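Local coordinates for protein DNA polymerase beta (Leishmania infantum, PDB 4P4M) that catalyses template-directed addition of deoxyribonucleotides to DNA as a family X polymerase and probably serves in base excision repair, at residues Tyr187-Pro192 with Thr288-Lys293; Val197-Ser202 with Val272-Ile277; Tyr166-Cys171 with Phe179-Cys184. All blocks are in the same frame, centred on the assembly; numbering follows the deposited sequence. Where two conformers were deposited one is given.

Contact 1: residues Tyr187-Pro192 with Thr288-Lys293. With D3T (2',3'-dideoxy-thymidine-5'-triphosphate), chain D.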
loop_
_atom_site.group_PDB
_atom_site.type_symbol
_atom_site.label_atom_id
_atom_site.label_comp_id
_atom_site.label_asym_id
_atom_site.label_seq_id
_atom_site.Cartn_x
_atom_site.Cartn_y
_atom_site.Cartn_z
ATOM N N TYR A 187 -7.938 5.237 -7.395
ATOM C CA TYR A 187 -7.968 5.056 -8.845
ATOM C C TYR A 187 -9.003 4.008 -9.270
ATOM O O TYR A 187 -9.815 4.257 -10.166
ATOM C CB TYR A 187 -6.576 4.647 -9.340
ATOM C CG TYR A 187 -6.488 4.196 -10.791
ATOM C CD1 TYR A 187 -6.540 5.118 -11.833
ATOM C CD2 TYR A 187 -6.293 2.854 -11.116
ATOM C CE1 TYR A 187 -6.431 4.712 -13.158
ATOM C CE2 TYR A 187 -6.188 2.438 -12.440
ATOM C CZ TYR A 187 -6.258 3.372 -13.453
ATOM O OH TYR A 187 -6.149 2.973 -14.765
ATOM N N ARG A 188 -8.974 2.834 -8.640
ATOM C CA ARG A 188 -9.972 1.804 -8.953
ATOM C C ARG A 188 -11.389 2.254 -8.537
ATOM O O ARG A 188 -12.390 1.827 -9.139
ATOM C CB ARG A 188 -9.593 0.451 -8.318
ATOM C CG ARG A 188 -10.603 -0.689 -8.614
ATOM C CD ARG A 188 -10.020 -2.103 -8.368
ATOM N NE ARG A 188 -10.998 -3.148 -8.715
ATOM C CZ ARG A 188 -11.735 -3.821 -7.827
ATOM N NH1 ARG A 188 -11.607 -3.578 -6.524
ATOM N NH2 ARG A 188 -12.608 -4.737 -8.240
ATOM N N ARG A 189 -11.474 3.133 -7.533
ATOM C CA ARG A 189 -12.754 3.731 -7.128
ATOM C C ARG A 189 -13.181 4.869 -8.078
ATOM O O ARG A 189 -14.189 5.548 -7.844
ATOM C CB ARG A 189 -12.712 4.212 -5.660
ATOM C CG ARG A 189 -12.382 3.087 -4.644
ATOM C CD ARG A 189 -12.895 3.368 -3.211
ATOM N NE ARG A 189 -12.559 4.701 -2.699
ATOM C CZ ARG A 189 -11.372 5.053 -2.208
ATOM N NH1 ARG A 189 -10.363 4.178 -2.178
ATOM N NH2 ARG A 189 -11.185 6.292 -1.760
ATOM N N ARG A 190 -12.412 5.050 -9.150
ATOM C CA ARG A 190 -12.727 6.016 -10.222
ATOM C C ARG A 190 -12.710 7.496 -9.828
ATOM O O ARG A 190 -13.398 8.326 -10.448
ATOM C CB ARG A 190 -14.048 5.653 -10.919
ATOM C CG ARG A 190 -14.012 4.260 -11.555
ATOM C CD ARG A 190 -15.355 3.869 -12.153
ATOM N NE ARG A 190 -15.743 4.739 -13.257
ATOM C CZ ARG A 190 -15.411 4.528 -14.527
ATOM N NH1 ARG A 190 -14.679 3.472 -14.857
ATOM N NH2 ARG A 190 -15.811 5.375 -15.467
ATOM N N HIS A 191 -11.915 7.837 -8.817
ATOM C CA HIS A 191 -11.712 9.244 -8.473
ATOM C C HIS A 191 -10.924 9.944 -9.582
ATOM O O HIS A 191 -10.000 9.362 -10.152
ATOM C CB HIS A 191 -10.970 9.384 -7.135
ATOM C CG HIS A 191 -11.772 8.950 -5.941
ATOM N ND1 HIS A 191 -11.520 9.416 -4.670
ATOM C CD2 HIS A 191 -12.811 8.088 -5.834
ATOM C CE1 HIS A 191 -12.376 8.862 -3.824
ATOM N NE2 HIS A 191 -13.167 8.055 -4.500
ATOM N N PRO A 192 -11.290 11.195 -9.900
ATOM C CA PRO A 192 -10.533 11.950 -10.909
ATOM C C PRO A 192 -9.083 12.236 -10.493
ATOM O O PRO A 192 -8.246 12.449 -11.374
ATOM C CB PRO A 192 -11.342 13.257 -11.067
ATOM C CG PRO A 192 -12.227 13.322 -9.866
ATOM C CD PRO A 192 -12.523 11.893 -9.490
ATOM N N THR A 288 -9.286 -5.070 0.157
ATOM C CA THR A 288 -8.522 -4.287 1.129
ATOM C C THR A 288 -7.847 -3.085 0.482
ATOM O O THR A 288 -7.942 -1.954 0.986
ATOM C CB THR A 288 -7.431 -5.146 1.831
ATOM O OG1 THR A 288 -8.054 -6.117 2.679
ATOM C CG2 THR A 288 -6.508 -4.264 2.671
ATOM N N PHE A 289 -7.143 -3.314 -0.624
ATOM C CA PHE A 289 -6.329 -2.230 -1.178
ATOM C C PHE A 289 -7.116 -1.251 -2.048
ATOM O O PHE A 289 -6.621 -0.190 -2.388
ATOM C CB PHE A 289 -5.051 -2.760 -1.844
ATOM C CG PHE A 289 -4.178 -3.521 -0.884
ATOM C CD1 PHE A 289 -3.656 -2.885 0.232
ATOM C CD2 PHE A 289 -3.922 -4.869 -1.067
ATOM C CE1 PHE A 289 -2.867 -3.576 1.148
ATOM C CE2 PHE A 289 -3.136 -5.571 -0.155
ATOM C CZ PHE A 289 -2.612 -4.919 0.949
ATOM N N THR A 290 -8.355 -1.605 -2.369
ATOM C CA THR A 290 -9.283 -0.667 -3.003
ATOM C C THR A 290 -9.927 0.276 -1.969
ATOM O O THR A 290 -10.112 1.460 -2.235
ATOM C CB THR A 290 -10.367 -1.412 -3.846
ATOM O OG1 THR A 290 -9.724 -2.154 -4.893
ATOM C CG2 THR A 290 -11.360 -0.412 -4.492
ATOM N N GLY A 291 -10.253 -0.232 -0.784
ATOM C CA GLY A 291 -10.826 0.628 0.245
ATOM C C GLY A 291 -12.214 1.130 -0.145
ATOM O O GLY A 291 -12.933 0.435 -0.874
ATOM N N SER A 292 -12.616 2.323 0.303
ATOM C CA SER A 292 -11.824 3.245 1.111
ATOM C C SER A 292 -11.471 2.685 2.480
ATOM O O SER A 292 -11.922 1.605 2.865
ATOM C CB SER A 292 -12.633 4.530 1.337
ATOM O OG SER A 292 -13.710 4.257 2.231
ATOM N N LYS A 293 -10.672 3.442 3.226
ATOM C CA LYS A 293 -10.369 3.095 4.614
ATOM C C LYS A 293 -11.634 2.853 5.451
ATOM O O LYS A 293 -11.736 1.836 6.158
ATOM C CB LYS A 293 -9.514 4.191 5.270
ATOM C CG LYS A 293 -9.338 4.017 6.775
ATOM C CD LYS A 293 -8.787 5.287 7.404
ATOM C CE LYS A 293 -8.445 5.088 8.873
ATOM N NZ LYS A 293 -9.638 4.712 9.681
HETATM P PA D3T D . -4.648 5.170 0.612
HETATM O O1A D3T D . -3.631 5.130 -0.477
HETATM O O2A D3T D . -4.135 5.701 1.921
HETATM O "O5'" D3T D . -4.495 3.441 1.031
HETATM C "C5'" D3T D . -4.831 2.596 0.051
HETATM C "C4'" D3T D . -5.816 1.471 0.563
HETATM O "O4'" D3T D . -5.352 0.917 1.798
HETATM C "C1'" D3T D . -6.433 0.617 2.616
HETATM N N1 D3T D . -6.249 1.261 3.951
HETATM C C6 D3T D . -5.763 2.556 4.018
HETATM C C2 D3T D . -6.626 0.550 5.158
HETATM O O2 D3T D . -7.062 -0.574 5.113
HETATM N N3 D3T D . -6.456 1.233 6.390
HETATM C C4 D3T D . -5.977 2.470 6.374
HETATM O O4 D3T D . -5.828 3.087 7.563
HETATM C C5 D3T D . -5.595 3.218 5.221
HETATM C C5M D3T D . -5.079 4.594 5.364
HETATM C "C2'" D3T D . -7.731 1.156 1.970
HETATM C "C3'" D3T D . -7.205 2.068 0.881
HETATM O O3A D3T D . -6.172 5.167 0.343
HETATM P PB D3T D . -6.849 5.799 -1.134
HETATM O O1B D3T D . -6.098 4.987 -2.133
HETATM O O2B D3T D . -8.242 5.327 -0.833
HETATM O O3B D3T D . -6.750 7.319 -1.328
HETATM P PG D3T D . -5.565 8.366 -1.965
HETATM O O1G D3T D . -4.396 7.521 -2.376
HETATM O O2G D3T D . -5.256 9.271 -0.782
HETATM O O3G D3T D . -6.249 9.020 -3.145
#

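Contact 2: residues Val197-Ser202 with Val272-Ile277. With MG (magnesium ion), chain E; D3T (2',3'-dideoxy-thymidine-5'-triphosphate), chain D; nucleotides of chain B; nucleotides of chain C.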
loop_
_atom_site.group_PDB
_atom_site.type_symbol
_atom_site.label_atom_id
_atom_site.label_comp_id
_atom_site.label_asym_id
_atom_site.label_seq_id
_atom_site.Cartn_x
_atom_site.Cartn_y
_atom_site.Cartn_z
ATOM N N VAL A 197 -0.032 5.718 -5.864
ATOM C CA VAL A 197 -0.315 4.556 -6.707
ATOM C C VAL A 197 -0.282 3.290 -5.839
ATOM O O VAL A 197 0.762 2.967 -5.276
ATOM C CB VAL A 197 0.740 4.425 -7.832
ATOM C CG1 VAL A 197 0.462 3.169 -8.683
ATOM C CG2 VAL A 197 0.749 5.666 -8.707
ATOM N N ASP A 198 -1.415 2.585 -5.720
ATOM C CA ASP A 198 -1.490 1.356 -4.923
ATOM C C ASP A 198 -1.529 0.125 -5.818
ATOM O O ASP A 198 -2.555 -0.157 -6.453
ATOM C CB ASP A 198 -2.740 1.350 -4.029
ATOM C CG ASP A 198 -2.769 2.524 -3.061
ATOM O OD1 ASP A 198 -1.863 2.634 -2.206
ATOM O OD2 ASP A 198 -3.711 3.337 -3.156
ATOM N N ALA A 199 -0.423 -0.614 -5.864
ATOM C CA ALA A 199 -0.328 -1.761 -6.760
ATOM C C ALA A 199 -0.296 -3.091 -5.997
ATOM O O ALA A 199 0.277 -3.176 -4.906
ATOM C CB ALA A 199 0.912 -1.633 -7.651
ATOM N N ILE A 200 -0.931 -4.112 -6.576
ATOM C CA ILE A 200 -0.784 -5.498 -6.122
ATOM C C ILE A 200 0.008 -6.288 -7.155
ATOM O O ILE A 200 -0.305 -6.266 -8.352
ATOM C CB ILE A 200 -2.159 -6.208 -5.941
ATOM C CG1 ILE A 200 -2.990 -5.513 -4.864
ATOM C CG2 ILE A 200 -1.961 -7.714 -5.606
ATOM C CD1 ILE A 200 -4.466 -5.981 -4.836
ATOM N N LEU A 201 1.049 -6.970 -6.684
ATOM C CA LEU A 201 1.810 -7.901 -7.506
ATOM C C LEU A 201 1.441 -9.321 -7.063
ATOM O O LEU A 201 1.508 -9.634 -5.880
ATOM C CB LEU A 201 3.307 -7.640 -7.308
ATOM C CG LEU A 201 4.300 -8.616 -7.945
ATOM C CD1 LEU A 201 4.207 -8.566 -9.477
ATOM C CD2 LEU A 201 5.725 -8.323 -7.463
ATOM N N SER A 202 1.040 -10.178 -7.998
ATOM C CA SER A 202 0.638 -11.533 -7.626
ATOM C C SER A 202 0.825 -12.537 -8.764
ATOM O O SER A 202 0.842 -12.158 -9.940
ATOM C CB SER A 202 -0.827 -11.543 -7.170
ATOM O OG SER A 202 -1.711 -11.199 -8.237
ATOM N N VAL A 272 4.596 5.544 -4.742
ATOM C CA VAL A 272 4.236 4.247 -5.294
ATOM C C VAL A 272 4.345 3.191 -4.195
ATOM O O VAL A 272 5.393 3.052 -3.570
ATOM C CB VAL A 272 5.133 3.881 -6.513
ATOM C CG1 VAL A 272 4.823 2.449 -7.019
ATOM C CG2 VAL A 272 4.950 4.912 -7.645
ATOM N N ASP A 273 3.247 2.469 -3.951
ATOM C CA ASP A 273 3.214 1.381 -2.967
ATOM C C ASP A 273 2.968 0.060 -3.699
ATOM O O ASP A 273 2.022 -0.041 -4.479
ATOM C CB ASP A 273 2.071 1.608 -1.948
ATOM C CG ASP A 273 2.320 2.790 -1.016
ATOM O OD1 ASP A 273 3.434 3.367 -1.014
ATOM O OD2 ASP A 273 1.390 3.131 -0.256
ATOM N N ILE A 274 3.817 -0.946 -3.475
ATOM C CA ILE A 274 3.613 -2.260 -4.108
ATOM C C ILE A 274 3.454 -3.341 -3.027
ATOM O O ILE A 274 4.280 -3.416 -2.121
ATOM C CB ILE A 274 4.807 -2.629 -5.042
ATOM C CG1 ILE A 274 5.100 -1.489 -6.029
ATOM C CG2 ILE A 274 4.557 -3.981 -5.765
ATOM C CD1 ILE A 274 6.441 -1.616 -6.783
ATOM N N ARG A 275 2.378 -4.135 -3.090
ATOM C CA ARG A 275 2.191 -5.236 -2.136
ATOM C C ARG A 275 2.208 -6.567 -2.884
ATOM O O ARG A 275 1.511 -6.742 -3.886
ATOM C CB ARG A 275 0.879 -5.107 -1.327
ATOM C CG ARG A 275 0.868 -4.078 -0.165
ATOM C CD ARG A 275 1.598 -4.551 1.117
ATOM N NE ARG A 275 1.112 -5.835 1.636
ATOM C CZ ARG A 275 0.393 -5.967 2.750
ATOM N NH1 ARG A 275 0.097 -4.892 3.461
ATOM N NH2 ARG A 275 -0.022 -7.170 3.161
ATOM N N LEU A 276 3.022 -7.503 -2.396
ATOM C CA LEU A 276 3.121 -8.842 -2.985
ATOM C C LEU A 276 2.139 -9.777 -2.259
ATOM O O LEU A 276 2.189 -9.892 -1.032
ATOM C CB LEU A 276 4.559 -9.378 -2.838
ATOM C CG LEU A 276 4.825 -10.820 -3.306
ATOM C CD1 LEU A 276 4.549 -11.031 -4.810
ATOM C CD2 LEU A 276 6.279 -11.261 -2.950
ATOM N N ILE A 277 1.251 -10.426 -3.013
ATOM C CA ILE A 277 0.103 -11.153 -2.436
ATOM C C ILE A 277 -0.009 -12.550 -3.054
ATOM O O ILE A 277 0.165 -12.698 -4.265
ATOM C CB ILE A 277 -1.228 -10.383 -2.710
ATOM C CG1 ILE A 277 -1.231 -9.006 -2.026
ATOM C CG2 ILE A 277 -2.474 -11.218 -2.284
ATOM C CD1 ILE A 277 -1.190 -9.050 -0.487
HETATM MG MG MG E . -4.065 5.399 -2.595
HETATM P PA D3T D . -4.648 5.170 0.612
HETATM O O1A D3T D . -3.631 5.130 -0.477
HETATM O O2A D3T D . -4.135 5.701 1.921
HETATM O "O5'" D3T D . -4.495 3.441 1.031
HETATM C "C5'" D3T D . -4.831 2.596 0.051
HETATM C "C4'" D3T D . -5.816 1.471 0.563
HETATM O "O4'" D3T D . -5.352 0.917 1.798
HETATM C "C1'" D3T D . -6.433 0.617 2.616
HETATM N N1 D3T D . -6.249 1.261 3.951
HETATM C C6 D3T D . -5.763 2.556 4.018
HETATM C C2 D3T D . -6.626 0.550 5.158
HETATM O O2 D3T D . -7.062 -0.574 5.113
HETATM N N3 D3T D . -6.456 1.233 6.390
HETATM C C4 D3T D . -5.977 2.470 6.374
HETATM O O4 D3T D . -5.828 3.087 7.563
HETATM C C5 D3T D . -5.595 3.218 5.221
HETATM C C5M D3T D . -5.079 4.594 5.364
HETATM C "C2'" D3T D . -7.731 1.156 1.970
HETATM C "C3'" D3T D . -7.205 2.068 0.881
HETATM O O3A D3T D . -6.172 5.167 0.343
HETATM P PB D3T D . -6.849 5.799 -1.134
HETATM O O1B D3T D . -6.098 4.987 -2.133
HETATM O O2B D3T D . -8.242 5.327 -0.833
HETATM O O3B D3T D . -6.750 7.319 -1.328
HETATM P PG D3T D . -5.565 8.366 -1.965
HETATM O O1G D3T D . -4.396 7.521 -2.376
HETATM O O2G D3T D . -5.256 9.271 -0.782
HETATM O O3G D3T D . -6.249 9.020 -3.145
ATOM P P DA B 5 1.252 6.028 3.309
ATOM O OP1 DA B 5 1.912 6.327 2.021
ATOM O OP2 DA B 5 0.072 6.817 3.709
ATOM O "O5'" DA B 5 0.912 4.477 3.308
ATOM C "C5'" DA B 5 -0.061 3.932 2.475
ATOM C "C4'" DA B 5 -0.034 2.425 2.614
ATOM O "O4'" DA B 5 -0.151 2.055 4.015
ATOM C "C3'" DA B 5 -1.220 1.767 1.925
ATOM O "O3'" DA B 5 -0.919 0.393 1.632
ATOM C "C2'" DA B 5 -2.279 1.950 3.014
ATOM C "C1'" DA B 5 -1.464 1.543 4.236
ATOM N N9 DA B 5 -1.950 1.971 5.557
ATOM C C8 DA B 5 -1.838 3.196 6.157
ATOM N N7 DA B 5 -2.345 3.245 7.372
ATOM C C5 DA B 5 -2.821 1.961 7.593
ATOM C C6 DA B 5 -3.476 1.347 8.689
ATOM N N6 DA B 5 -3.787 1.979 9.831
ATOM N N1 DA B 5 -3.809 0.041 8.570
ATOM C C2 DA B 5 -3.501 -0.594 7.432
ATOM N N3 DA B 5 -2.894 -0.122 6.340
ATOM C C4 DA B 5 -2.576 1.168 6.484
ATOM P P DC C 4 1.321 -8.372 7.813
ATOM O OP1 DC C 4 1.520 -9.495 6.869
ATOM O OP2 DC C 4 1.553 -8.569 9.263
ATOM O "O5'" DC C 4 2.247 -7.152 7.355
ATOM C "C5'" DC C 4 2.137 -6.611 6.034
ATOM C "C4'" DC C 4 3.278 -5.649 5.753
ATOM O "O4'" DC C 4 3.016 -4.409 6.470
ATOM C "C3'" DC C 4 4.669 -6.123 6.170
ATOM O "O3'" DC C 4 5.544 -5.708 5.117
ATOM C "C2'" DC C 4 4.905 -5.405 7.506
ATOM C "C1'" DC C 4 4.061 -4.128 7.373
ATOM N N1 DC C 4 3.408 -3.663 8.651
ATOM C C2 DC C 4 3.482 -2.307 8.978
ATOM O O2 DC C 4 4.088 -1.552 8.207
ATOM N N3 DC C 4 2.903 -1.859 10.125
ATOM C C4 DC C 4 2.261 -2.718 10.920
ATOM N N4 DC C 4 1.704 -2.219 12.037
ATOM C C5 DC C 4 2.174 -4.114 10.611
ATOM C C6 DC C 4 2.750 -4.545 9.473
HETATM O O HOH W 1 -4.475 5.632 -4.830
#

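Contact 3: residues Tyr166-Cys171 with Phe179-Cys184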
loop_
_atom_site.group_PDB
_atom_site.type_symbol
_atom_site.label_atom_id
_atom_site.label_comp_id
_atom_site.label_asym_id
_atom_site.label_seq_id
_atom_site.Cartn_x
_atom_site.Cartn_y
_atom_site.Cartn_z
ATOM N N TYR A 166 2.752 1.108 -17.502
ATOM C CA TYR A 166 4.198 1.008 -17.333
ATOM C C TYR A 166 4.561 -0.165 -16.421
ATOM O O TYR A 166 5.408 -0.989 -16.766
ATOM C CB TYR A 166 4.774 2.317 -16.764
ATOM C CG TYR A 166 6.292 2.363 -16.700
ATOM C CD1 TYR A 166 7.040 2.817 -17.780
ATOM C CD2 TYR A 166 6.974 1.949 -15.561
ATOM C CE1 TYR A 166 8.435 2.859 -17.723
ATOM C CE2 TYR A 166 8.365 1.991 -15.493
ATOM C CZ TYR A 166 9.084 2.441 -16.578
ATOM O OH TYR A 166 10.459 2.476 -16.503
ATOM N N LEU A 167 3.929 -0.233 -15.254
ATOM C CA LEU A 167 4.231 -1.303 -14.296
ATOM C C LEU A 167 3.875 -2.682 -14.867
ATOM O O LEU A 167 4.617 -3.657 -14.662
ATOM C CB LEU A 167 3.514 -1.059 -12.959
ATOM C CG LEU A 167 4.066 0.121 -12.130
ATOM C CD1 LEU A 167 3.101 0.521 -11.021
ATOM C CD2 LEU A 167 5.450 -0.199 -11.549
ATOM N N ARG A 168 2.751 -2.769 -15.585
ATOM C CA ARG A 168 2.353 -4.036 -16.218
ATOM C C ARG A 168 3.365 -4.492 -17.276
ATOM O O ARG A 168 3.734 -5.678 -17.354
ATOM C CB ARG A 168 0.951 -3.931 -16.849
ATOM C CG ARG A 168 -0.184 -3.943 -15.834
ATOM C CD ARG A 168 -1.556 -4.014 -16.514
ATOM N NE ARG A 168 -2.598 -4.355 -15.553
ATOM C CZ ARG A 168 -3.886 -4.083 -15.716
ATOM N NH1 ARG A 168 -4.298 -3.452 -16.813
ATOM N NH2 ARG A 168 -4.758 -4.440 -14.780
ATOM N N GLU A 169 3.798 -3.557 -18.110
ATOM C CA GLU A 169 4.804 -3.872 -19.109
ATOM C C GLU A 169 6.122 -4.333 -18.476
ATOM O O GLU A 169 6.691 -5.336 -18.906
ATOM C CB GLU A 169 5.050 -2.683 -20.048
ATOM C CG GLU A 169 6.132 -2.966 -21.077
ATOM C CD GLU A 169 6.408 -1.784 -21.991
ATOM O OE1 GLU A 169 7.323 -0.988 -21.680
ATOM O OE2 GLU A 169 5.713 -1.658 -23.023
ATOM N N LYS A 170 6.611 -3.607 -17.466
ATOM C CA LYS A 170 7.899 -3.951 -16.851
ATOM C C LYS A 170 7.797 -5.271 -16.090
ATOM O O LYS A 170 8.744 -6.050 -16.061
ATOM C CB LYS A 170 8.415 -2.833 -15.918
ATOM C CG LYS A 170 8.658 -1.479 -16.604
ATOM C CD LYS A 170 9.229 -1.671 -18.005
ATOM C CE LYS A 170 9.432 -0.359 -18.740
ATOM N NZ LYS A 170 9.699 -0.632 -20.194
ATOM N N CYS A 171 6.648 -5.513 -15.463
ATOM C CA CYS A 171 6.400 -6.800 -14.817
ATOM C C CYS A 171 6.537 -7.958 -15.829
ATOM O O CYS A 171 7.255 -8.936 -15.584
ATOM C CB CYS A 171 5.019 -6.801 -14.139
ATOM S SG CYS A 171 4.584 -8.364 -13.268
ATOM N N PHE A 179 3.262 -13.732 -13.561
ATOM C CA PHE A 179 2.927 -12.636 -12.653
ATOM C C PHE A 179 1.986 -11.599 -13.272
ATOM O O PHE A 179 1.894 -11.479 -14.489
ATOM C CB PHE A 179 4.208 -11.948 -12.143
ATOM C CG PHE A 179 4.920 -12.725 -11.067
ATOM C CD1 PHE A 179 5.880 -13.668 -11.389
ATOM C CD2 PHE A 179 4.613 -12.515 -9.727
ATOM C CE1 PHE A 179 6.529 -14.387 -10.396
ATOM C CE2 PHE A 179 5.264 -13.226 -8.731
ATOM C CZ PHE A 179 6.219 -14.161 -9.065
ATOM N N SER A 180 1.276 -10.857 -12.426
ATOM C CA SER A 180 0.464 -9.748 -12.917
ATOM C C SER A 180 0.480 -8.550 -11.962
ATOM O O SER A 180 0.807 -8.689 -10.777
ATOM C CB SER A 180 -0.973 -10.213 -13.158
ATOM O OG SER A 180 -1.583 -10.551 -11.932
ATOM N N ILE A 181 0.119 -7.383 -12.499
ATOM C CA ILE A 181 -0.012 -6.141 -11.729
ATOM C C ILE A 181 -1.440 -5.604 -11.834
ATOM O O ILE A 181 -2.015 -5.553 -12.935
ATOM C CB ILE A 181 0.952 -5.038 -12.255
ATOM C CG1 ILE A 181 2.406 -5.370 -11.930
ATOM C CG2 ILE A 181 0.572 -3.671 -11.662
ATOM C CD1 ILE A 181 2.810 -5.068 -10.480
ATOM N N LEU A 182 -2.004 -5.205 -10.692
ATOM C CA LEU A 182 -3.331 -4.577 -10.617
ATOM C C LEU A 182 -3.230 -3.299 -9.776
ATOM O O LEU A 182 -2.678 -3.323 -8.673
ATOM C CB LEU A 182 -4.344 -5.528 -9.958
ATOM C CG LEU A 182 -4.670 -6.861 -10.651
ATOM C CD1 LEU A 182 -5.076 -7.952 -9.650
ATOM C CD2 LEU A 182 -5.751 -6.676 -11.722
ATOM N N ILE A 183 -3.763 -2.191 -10.284
ATOM C CA ILE A 183 -3.746 -0.930 -9.541
ATOM C C ILE A 183 -5.095 -0.733 -8.845
ATOM O O ILE A 183 -6.142 -0.749 -9.500
ATOM C CB ILE A 183 -3.458 0.284 -10.463
ATOM C CG1 ILE A 183 -2.182 0.052 -11.293
ATOM C CG2 ILE A 183 -3.361 1.570 -9.641
ATOM C CD1 ILE A 183 -0.907 -0.210 -10.460
ATOM N N CYS A 184 -5.066 -0.550 -7.528
ATOM C CA CYS A 184 -6.283 -0.406 -6.725
ATOM C C CYS A 184 -6.427 1.018 -6.188
ATOM O O CYS A 184 -6.316 1.964 -6.949
ATOM C CB CYS A 184 -6.301 -1.432 -5.591
ATOM S SG CYS A 184 -6.312 -3.147 -6.217
#

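Contact 1: residues Tyr187-Pro192 with Thr288-Lys293
The guanidinium of Arg189 has CB of Ser292 3.8 Å above its plane, over the centre, with the carbonyl oxygen of Thr290 and O2B of the bound dideoxythymidine triphosphate at its edge, in plane. NH1 serves both edge partners, giving one N-H to Thr290 O (2.7 Å, 144°) and one to O2B on the beta phosphate (2.8 Å); a weak second bond runs from NH2 to the same phosphate oxygen. A bend at chi3 (-49°) folds the end of this arginine back over Ser292, and its side chain and that of Thr290 slide past each other in opposite directions, CG of Arg189 3.6 Å from CG2 of Thr290. The guanidinium of Arg188 is likewise met at its edge, where NH1 gives a hydrogen bond of 2.9 Å to OG1 of Thr290, with the extended arginine crossing the threonine at about a right angle. That hydroxyl is also bonded to the carbonyl of Met286.

Gly291 has positive phi and is followed by a cis peptide bond, and its CA packs 3.6 Å from C2' of the nucleotide sugar. Asp377 forms a salt bridge with NH2 of Arg189, so a carboxylate and a phosphate share this buried cation. The contact joins the C-terminal ends of helices 185-188 and 282-290, the first followed, after a Schellman motif at Arg190, by strand 193-203 and the second following strand 270-277.

Contact 2: residues Val197-Ser202 with Val272-Ile277
Strands 197-202 and 272-277 run parallel, their axes 4.7 Å apart and inclined by 26°, and five backbone hydrogen bonds alternate between them, from Asp273 N to Val197 O (2.9 Å, 174°) through to Ile277 N to Leu201 O. Side chains alternate too. Asp198 and Asp273 stand on one face, with Asp198 OD1 only 3.8 Å from Asp273 OD2, a close approach of like charges. CG of Asp198, anti to its own carbonyl carbon (chi1 -59°), carries OD2 to the magnesium ion at 2.2 Å. Three phosphate oxygens of the nucleotide, a water and Asp196 are also bound to the ion, whereas Asp273 OD2 lies 3.2 Å from C5' of deoxyadenosine DA5 of chain B.

This is the palm of a family X polymerase, in which three strand-borne aspartates, here Asp196, Asp198 and Asp273, gather at the active site. Farther along the aspartate face, CG2 of Ile200 lies 3.9 Å from CG1 of Ile277. In one of its two conformers, Arg275 bends at chi2 and chi3, bringing one face of its guanidinium over the sugar of deoxycytidine DC4 of chain C, while NH2 forms a salt bridge with Glu312. On the other face, Leu201 CG meets Leu276 CD1 at 4.0 Å, and CG2 of Ile274 reaches CB of Leu201. Ile183 and Ile181 adjoin Ala199 and Leu201.

Contact 3: residues Tyr166-Cys171 with Phe179-Cys184
Apolar contacts centre on Ile181, whose side chain points from strand 179-183 at the helix segment 166-171. Its two branches divide the work: CG1 lies 3.7 Å from CB of Cys171, and CG2, anti to the backbone N, reaches CB of Leu167 at 4.1 Å. Farther up the strand the end methyls of Leu167 and Ile183 touch, CD1 to CD1 at 4.1 Å, the two side chains crossing at about a right angle. Toward the other end SG of Cys171 rests 3.8 Å from CB of Phe179. That sulfur lies anti to its own backbone N, which extends it toward the strand.

The clear polar link is a hydrogen bond from Arg168. This side chain runs extended from CG to NE and crosses Ile181 obliquely, and its NE-H meets the carbonyl oxygen of Ile181 at 2.9 Å and 170°. The oxygen lies in the guanidinium plane, yet NE approaches it tilted 26° from the carbonyl plane. CD2 of Leu182 sits at the same guanidinium's edge, 3.9 Å from NH2.

The helix packs antiparallel to the strand (172°) on one face of the palm sheet, with axes 7.7 Å apart; Leu227 and Phe223 of helix 219-229 touch Leu167 and Cys171 respectively. Strand 179-183 is bonded on its sheet side to Ser202, Ile200 and Asp198. At the margin an exposed arginine takes a main-chain carbonyl, while aliphatic carbons and a sulfur make up the buried part.

Overall arrangement
From the N-terminal side, contact 3 closes first, a short loop in which the chain leaves helix 157-175 and returns along strand 179-183. That strand leads straight into helix 185-188, where contact 1 opens; it closes only at the end of helix 282-290. Contact 2 falls wholly within this long loop, pairing strand 193-203 with strand 270-277, so contacts 1 and 2 nest, and contact 3 precedes both in series. Strand 193-203 lies between the other two strands, joined to 179-183 by bonds such as Asp198 O to Cys184 N. Phe289 links contacts 1 and 2 by packing on Arg275, Ile200 and Ile277, and both contacts touch the incoming nucleotide.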